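Local structure of amidase, hydantoinase/carbamoylase family (Burkholderia ambifaria, 5TP4) at residues I221-V226 / T292-H297; A265-A270 / R296-A301. The protein probably hydrolyses N-carbamoyl-L-amino acids, or related carbon-nitrogen bonds, as a zinc-dependent amidase of the peptidase M20 family. All blocks are in the same frame, centred on the assembly; numbering follows the deposited sequence. Where two conformers were deposited one is given.

Contact 1 of 2, residues I221-V226 / T292-H297; sequences IRWLDV and TVDLRH
Trp223 and Asp294, a non-hydrogen-bonded pair on neighbouring antiparallel strands, are joined through their side chains: indole NE1 donates to OD2 of Asp294 over 2.8 Å. The oxygen lies near the indole plane, at the ring edge, whereas the donor stands above the carboxylate plane, and the two planes are 57° apart. The N-H...O angle of 147° marks a bent bond. Asp294 has its CG anti to the backbone N (chi1 176°), which lays the carboxylate alongside its own strand toward Arg296. There Arg296 grips it side-on, NE to OD1 at 2.8 Å and NH2 to OD2 at 2.9 Å, each through a syn lone pair and in the guanidinium plane. OD2 thus accepts two N-H groups, and three bonds in all fix the carboxylate's rotation; so many donors probably favour its ionised form. Ile221 runs beside Arg296, whose chain is bent at chi2, and lays CD1 over one guanidinium face, 3.6 Å from NH1, offset toward the rim.

Four backbone hydrogen bonds, two each for Arg222-Leu295 and Leu224-Val293, set the register. On the face of these two pairs the apolar contacts are CB of Leu224 with CB of Val293 at 4.0 Å and CD1 of Leu224 with CD1 of Leu295 at 4.1 Å, while Arg222 leads away to salt bridges with Asp300 and Asp304 of helix 300-321.

Leu295 and Val293 pack on Leu257 of helix 246-262. Strand 324-337 borders 221-226 and strand 269-277 borders 292-297. Two helices thus lie on one face of an antiparallel sheet whose other face meets the second subunit, where Asp225 salt-bridges Arg282, consistent with the dimerisation domain of M20 enzymes.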
loop_
_atom_site.group_PDB
_atom_site.type_symbol
_atom_site.label_atom_id
_atom_site.label_comp_id
_atom_site.label_asym_id
_atom_site.label_seq_id
_atom_site.Cartn_x
_atom_site.Cartn_y
_atom_site.Cartn_z
ATOM N N ILE B 221 4.534 -16.657 -17.201
ATOM C CA ILE B 221 4.287 -15.580 -16.245
ATOM C C ILE B 221 2.816 -15.191 -16.326
ATOM O O ILE B 221 2.272 -15.028 -17.426
ATOM C CB ILE B 221 5.149 -14.337 -16.538
ATOM C CG1 ILE B 221 6.625 -14.697 -16.723
ATOM C CG2 ILE B 221 4.982 -13.285 -15.405
ATOM C CD1 ILE B 221 7.457 -13.513 -17.191
ATOM N N ARG B 222 2.192 -14.980 -15.168
ATOM C CA ARG B 222 0.888 -14.338 -15.083
ATOM C C ARG B 222 0.982 -13.170 -14.114
ATOM O O ARG B 222 1.589 -13.286 -13.047
ATOM C CB ARG B 222 -0.207 -15.305 -14.596
ATOM C CG ARG B 222 -0.234 -16.591 -15.403
ATOM C CD ARG B 222 -0.809 -16.350 -16.785
ATOM N NE ARG B 222 -0.962 -17.613 -17.520
ATOM C CZ ARG B 222 -0.067 -18.119 -18.372
ATOM N NH1 ARG B 222 1.066 -17.471 -18.626
ATOM N NH2 ARG B 222 -0.305 -19.280 -18.977
ATOM N N TRP B 223 0.365 -12.059 -14.488
ATOM C CA TRP B 223 0.176 -10.918 -13.600
ATOM C C TRP B 223 -1.307 -10.790 -13.314
ATOM O O TRP B 223 -2.117 -10.780 -14.245
ATOM C CB TRP B 223 0.676 -9.633 -14.244
ATOM C CG TRP B 223 2.133 -9.386 -14.078
ATOM C CD1 TRP B 223 3.063 -10.225 -13.538
ATOM C CD2 TRP B 223 2.821 -8.181 -14.422
ATOM N NE1 TRP B 223 4.308 -9.609 -13.528
ATOM C CE2 TRP B 223 4.180 -8.356 -14.070
ATOM C CE3 TRP B 223 2.424 -6.977 -15.011
ATOM C CZ2 TRP B 223 5.135 -7.362 -14.275
ATOM C CZ3 TRP B 223 3.379 -5.985 -15.208
ATOM C CH2 TRP B 223 4.717 -6.190 -14.850
ATOM N N LEU B 224 -1.650 -10.710 -12.035
ATOM C CA LEU B 224 -3.033 -10.650 -11.594
ATOM C C LEU B 224 -3.239 -9.383 -10.778
ATOM O O LEU B 224 -2.322 -8.895 -10.109
ATOM C CB LEU B 224 -3.392 -11.882 -10.742
ATOM C CG LEU B 224 -2.986 -13.256 -11.304
ATOM C CD1 LEU B 224 -3.460 -14.357 -10.361
ATOM C CD2 LEU B 224 -3.590 -13.455 -12.635
ATOM N N ASP B 225 -4.445 -8.850 -10.862
ATOM C CA ASP B 225 -4.919 -7.804 -9.969
ATOM C C ASP B 225 -5.976 -8.419 -9.078
ATOM O O ASP B 225 -6.928 -9.033 -9.581
ATOM C CB ASP B 225 -5.546 -6.636 -10.734
ATOM C CG ASP B 225 -4.561 -5.904 -11.593
ATOM O OD1 ASP B 225 -3.398 -5.769 -11.192
ATOM O OD2 ASP B 225 -4.967 -5.443 -12.673
ATOM N N VAL B 226 -5.841 -8.225 -7.771
ATOM C CA VAL B 226 -6.802 -8.735 -6.810
ATOM C C VAL B 226 -7.408 -7.552 -6.068
ATOM O O VAL B 226 -6.684 -6.654 -5.622
ATOM C CB VAL B 226 -6.155 -9.717 -5.817
ATOM C CG1 VAL B 226 -7.216 -10.287 -4.916
ATOM C CG2 VAL B 226 -5.424 -10.840 -6.554
ATOM N N THR B 292 -1.322 -6.984 -6.065
ATOM C CA THR B 292 -0.967 -7.631 -7.323
ATOM C C THR B 292 -0.318 -8.975 -7.032
ATOM O O THR B 292 0.261 -9.194 -5.963
ATOM C CB THR B 292 -0.010 -6.784 -8.181
ATOM O OG1 THR B 292 1.233 -6.581 -7.483
ATOM C CG2 THR B 292 -0.646 -5.445 -8.516
ATOM N N VAL B 293 -0.432 -9.892 -7.989
ATOM C CA VAL B 293 0.234 -11.183 -7.896
ATOM C C VAL B 293 1.045 -11.388 -9.162
ATOM O O VAL B 293 0.522 -11.229 -10.269
ATOM C CB VAL B 293 -0.760 -12.352 -7.719
ATOM C CG1 VAL B 293 0.002 -13.625 -7.633
ATOM C CG2 VAL B 293 -1.569 -12.184 -6.429
ATOM N N ASP B 294 2.319 -11.737 -8.994
ATOM C CA ASP B 294 3.180 -12.208 -10.074
ATOM C C ASP B 294 3.359 -13.708 -9.863
ATOM O O ASP B 294 3.877 -14.128 -8.823
ATOM C CB ASP B 294 4.510 -11.447 -10.031
ATOM C CG ASP B 294 5.545 -11.933 -11.056
ATOM O OD1 ASP B 294 5.969 -13.096 -10.977
ATOM O OD2 ASP B 294 5.987 -11.095 -11.880
ATOM N N LEU B 295 2.905 -14.510 -10.829
ATOM C CA LEU B 295 2.982 -15.973 -10.777
ATOM C C LEU B 295 3.926 -16.481 -11.853
ATOM O O LEU B 295 3.849 -16.032 -12.995
ATOM C CB LEU B 295 1.624 -16.628 -11.048
ATOM C CG LEU B 295 0.498 -16.562 -10.041
ATOM C CD1 LEU B 295 -0.669 -17.380 -10.625
ATOM C CD2 LEU B 295 0.960 -17.139 -8.714
ATOM N N ARG B 296 4.782 -17.441 -11.511
ATOM C CA ARG B 296 5.710 -18.009 -12.486
ATOM C C ARG B 296 5.731 -19.519 -12.389
ATOM O O ARG B 296 5.540 -20.094 -11.316
ATOM C CB ARG B 296 7.128 -17.520 -12.286
ATOM C CG ARG B 296 7.194 -16.066 -11.981
ATOM C CD ARG B 296 8.008 -15.341 -12.977
ATOM N NE ARG B 296 7.822 -13.896 -12.892
ATOM C CZ ARG B 296 8.569 -13.023 -13.548
ATOM N NH1 ARG B 296 9.582 -13.463 -14.321
ATOM N NH2 ARG B 296 8.298 -11.728 -13.448
ATOM N N HIS B 297 6.006 -20.154 -13.527
ATOM C CA HIS B 297 6.316 -21.577 -13.538
ATOM C C HIS B 297 7.132 -21.835 -14.797
ATOM O O HIS B 297 7.297 -20.953 -15.641
ATOM C CB HIS B 297 5.047 -22.449 -13.490
ATOM C CG HIS B 297 5.286 -23.843 -12.978
ATOM N ND1 HIS B 297 5.882 -24.822 -13.745
ATOM C CD2 HIS B 297 4.982 -24.425 -11.791
ATOM C CE1 HIS B 297 5.944 -25.948 -13.049
ATOM N NE2 HIS B 297 5.422 -25.730 -11.853
#

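Contact 2 of 2, residues A265-A270 / R296-A301; sequences APRGLA and RHHDDA
Arg267 lays its aliphatic chain against two histidines. Its CG stands over the centre of the His298 ring, 3.6 Å from the centroid and only 4° off the normal, and its CB lies over one face of His297, offset toward the rim: both are CH-pi contacts. Extended from CG to NE, the chain carries its guanidinium beyond the His298 ring centre, with the two planes 24° apart. ND1 of His298 sits over a guanidinium face, 3.2 Å from NE of Arg267; the angle is too poor for a hydrogen bond, so this more exposed side relies on CH-pi and van der Waals packing.

The tight, buried part is the hydrogen-bonded antiparallel pair Leu269-Arg296. Leu269 N donates to Arg296 O, and Arg296 N returns a bond to Leu269 O, each 2.9 Å long, with CB of Leu269 and CB of Arg296 4.0 Å apart. Next along, Gly268 CA comes within 3.7 Å of His297 CD2. The imidazole of His297 is tied in at its edge, where ND1 accepts Asp299 N over 3.2 Å, and helix 300-321 packs against it. This pair belongs to the open end of the beta hairpin 269-277/288-297; strand 288-297 then turns into helix 300-321, with Asp299 at the N-cap, its OD1 accepting from Gln302 N.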
loop_
_atom_site.group_PDB
_atom_site.type_symbol
_atom_site.label_atom_id
_atom_site.label_comp_id
_atom_site.label_asym_id
_atom_site.label_seq_id
_atom_site.Cartn_x
_atom_site.Cartn_y
_atom_site.Cartn_z
ATOM N N ALA B 265 6.640 -26.497 -5.774
ATOM C CA ALA B 265 8.074 -26.357 -5.686
ATOM C C ALA B 265 8.771 -27.444 -6.505
ATOM O O ALA B 265 8.305 -28.589 -6.565
ATOM C CB ALA B 265 8.506 -26.431 -4.224
ATOM N N PRO B 266 9.919 -27.122 -7.120
ATOM C CA PRO B 266 10.610 -25.844 -6.981
ATOM C C PRO B 266 10.314 -24.844 -8.088
ATOM O O PRO B 266 10.748 -23.698 -8.001
ATOM C CB PRO B 266 12.081 -26.260 -7.042
ATOM C CG PRO B 266 12.079 -27.324 -8.072
ATOM C CD PRO B 266 10.777 -28.111 -7.808
ATOM N N ARG B 267 9.571 -25.251 -9.111
ATOM C CA ARG B 267 9.479 -24.424 -10.311
ATOM C C ARG B 267 8.465 -23.294 -10.191
ATOM O O ARG B 267 8.572 -22.306 -10.929
ATOM C CB ARG B 267 9.131 -25.296 -11.515
ATOM C CG ARG B 267 10.237 -26.270 -11.857
ATOM C CD ARG B 267 9.811 -27.188 -12.987
ATOM N NE ARG B 267 10.974 -27.833 -13.596
ATOM C CZ ARG B 267 10.925 -28.586 -14.691
ATOM N NH1 ARG B 267 9.764 -28.794 -15.302
ATOM N NH2 ARG B 267 12.036 -29.122 -15.174
ATOM N N GLY B 268 7.509 -23.394 -9.272
ATOM C CA GLY B 268 6.499 -22.365 -9.120
ATOM C C GLY B 268 7.004 -21.249 -8.221
ATOM O O GLY B 268 7.661 -21.501 -7.212
ATOM N N LEU B 269 6.700 -20.010 -8.609
ATOM C CA LEU B 269 7.022 -18.825 -7.812
ATOM C C LEU B 269 5.811 -17.912 -7.739
ATOM O O LEU B 269 4.998 -17.880 -8.657
ATOM C CB LEU B 269 8.171 -18.010 -8.418
ATOM C CG LEU B 269 9.450 -18.776 -8.754
ATOM C CD1 LEU B 269 10.353 -17.819 -9.541
ATOM C CD2 LEU B 269 10.149 -19.339 -7.481
ATOM N N ALA B 270 5.712 -17.146 -6.656
ATOM C CA ALA B 270 4.681 -16.119 -6.619
ATOM C C ALA B 270 5.123 -14.983 -5.723
ATOM O O ALA B 270 5.775 -15.193 -4.697
ATOM C CB ALA B 270 3.332 -16.646 -6.125
ATOM N N ARG B 296 4.782 -17.441 -11.511
ATOM C CA ARG B 296 5.710 -18.009 -12.486
ATOM C C ARG B 296 5.731 -19.519 -12.389
ATOM O O ARG B 296 5.540 -20.094 -11.316
ATOM C CB ARG B 296 7.128 -17.520 -12.286
ATOM C CG ARG B 296 7.194 -16.066 -11.981
ATOM C CD ARG B 296 8.008 -15.341 -12.977
ATOM N NE ARG B 296 7.822 -13.896 -12.892
ATOM C CZ ARG B 296 8.569 -13.023 -13.548
ATOM N NH1 ARG B 296 9.582 -13.463 -14.321
ATOM N NH2 ARG B 296 8.298 -11.728 -13.448
ATOM N N HIS B 297 6.006 -20.154 -13.527
ATOM C CA HIS B 297 6.316 -21.577 -13.538
ATOM C C HIS B 297 7.132 -21.835 -14.797
ATOM O O HIS B 297 7.297 -20.953 -15.641
ATOM C CB HIS B 297 5.047 -22.449 -13.490
ATOM C CG HIS B 297 5.286 -23.843 -12.978
ATOM N ND1 HIS B 297 5.882 -24.822 -13.745
ATOM C CD2 HIS B 297 4.982 -24.425 -11.791
ATOM C CE1 HIS B 297 5.944 -25.948 -13.049
ATOM N NE2 HIS B 297 5.422 -25.730 -11.853
ATOM N N HIS B 298 7.698 -23.030 -14.890
ATOM C CA HIS B 298 8.361 -23.396 -16.138
ATOM C C HIS B 298 7.363 -23.722 -17.241
ATOM O O HIS B 298 7.724 -23.688 -18.422
ATOM C CB HIS B 298 9.274 -24.607 -15.927
ATOM C CG HIS B 298 10.482 -24.314 -15.095
ATOM N ND1 HIS B 298 11.597 -25.126 -15.096
ATOM C CD2 HIS B 298 10.752 -23.301 -14.236
ATOM C CE1 HIS B 298 12.498 -24.630 -14.265
ATOM N NE2 HIS B 298 12.012 -23.520 -13.732
ATOM N N ASP B 299 6.125 -24.035 -16.878
ATOM C CA ASP B 299 5.136 -24.592 -17.777
ATOM C C ASP B 299 3.867 -23.747 -17.726
ATOM O O ASP B 299 3.433 -23.348 -16.644
ATOM C CB ASP B 299 4.864 -26.033 -17.350
ATOM C CG ASP B 299 3.862 -26.698 -18.195
ATOM O OD1 ASP B 299 2.668 -26.444 -17.977
ATOM O OD2 ASP B 299 4.274 -27.468 -19.074
ATOM N N ASP B 300 3.256 -23.500 -18.887
ATOM C CA ASP B 300 2.051 -22.670 -18.895
ATOM C C ASP B 300 0.878 -23.368 -18.233
ATOM O O ASP B 300 0.044 -22.711 -17.592
ATOM C CB ASP B 300 1.679 -22.288 -20.324
ATOM C CG ASP B 300 2.430 -21.071 -20.799
ATOM O OD1 ASP B 300 2.003 -19.927 -20.477
ATOM O OD2 ASP B 300 3.454 -21.274 -21.475
ATOM N N ALA B 301 0.744 -24.682 -18.441
ATOM C CA ALA B 301 -0.353 -25.398 -17.801
ATOM C C ALA B 301 -0.242 -25.331 -16.285
ATOM O O ALA B 301 -1.258 -25.217 -15.592
ATOM C CB ALA B 301 -0.392 -26.856 -18.260
#

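Contacts 1 and 2, their centres 11 Å apart, flank strand 288-297 from its two neighbours in one sheet, 212-229 and 269-277, and share Arg296 and His297. They also touch directly: Arg222 NH2 bridges to Asp300 OD1 at 2.8 Å, tying segment 221-226 to the first turn of helix 300-321, which begins inside contact 2, and Leu295 CD2 packs 3.5 Å from Ala270 CB. Arg296 NH1 forms a salt bridge with a bound MES, probably from the crystallisation liquor, which may mark a pocket beside both contacts. Both lie away from the metal site, where His92 and His198 bind zinc; the Arg296 side chain is about 13 Å from a zinc ion. Both contacts also reach the second subunit.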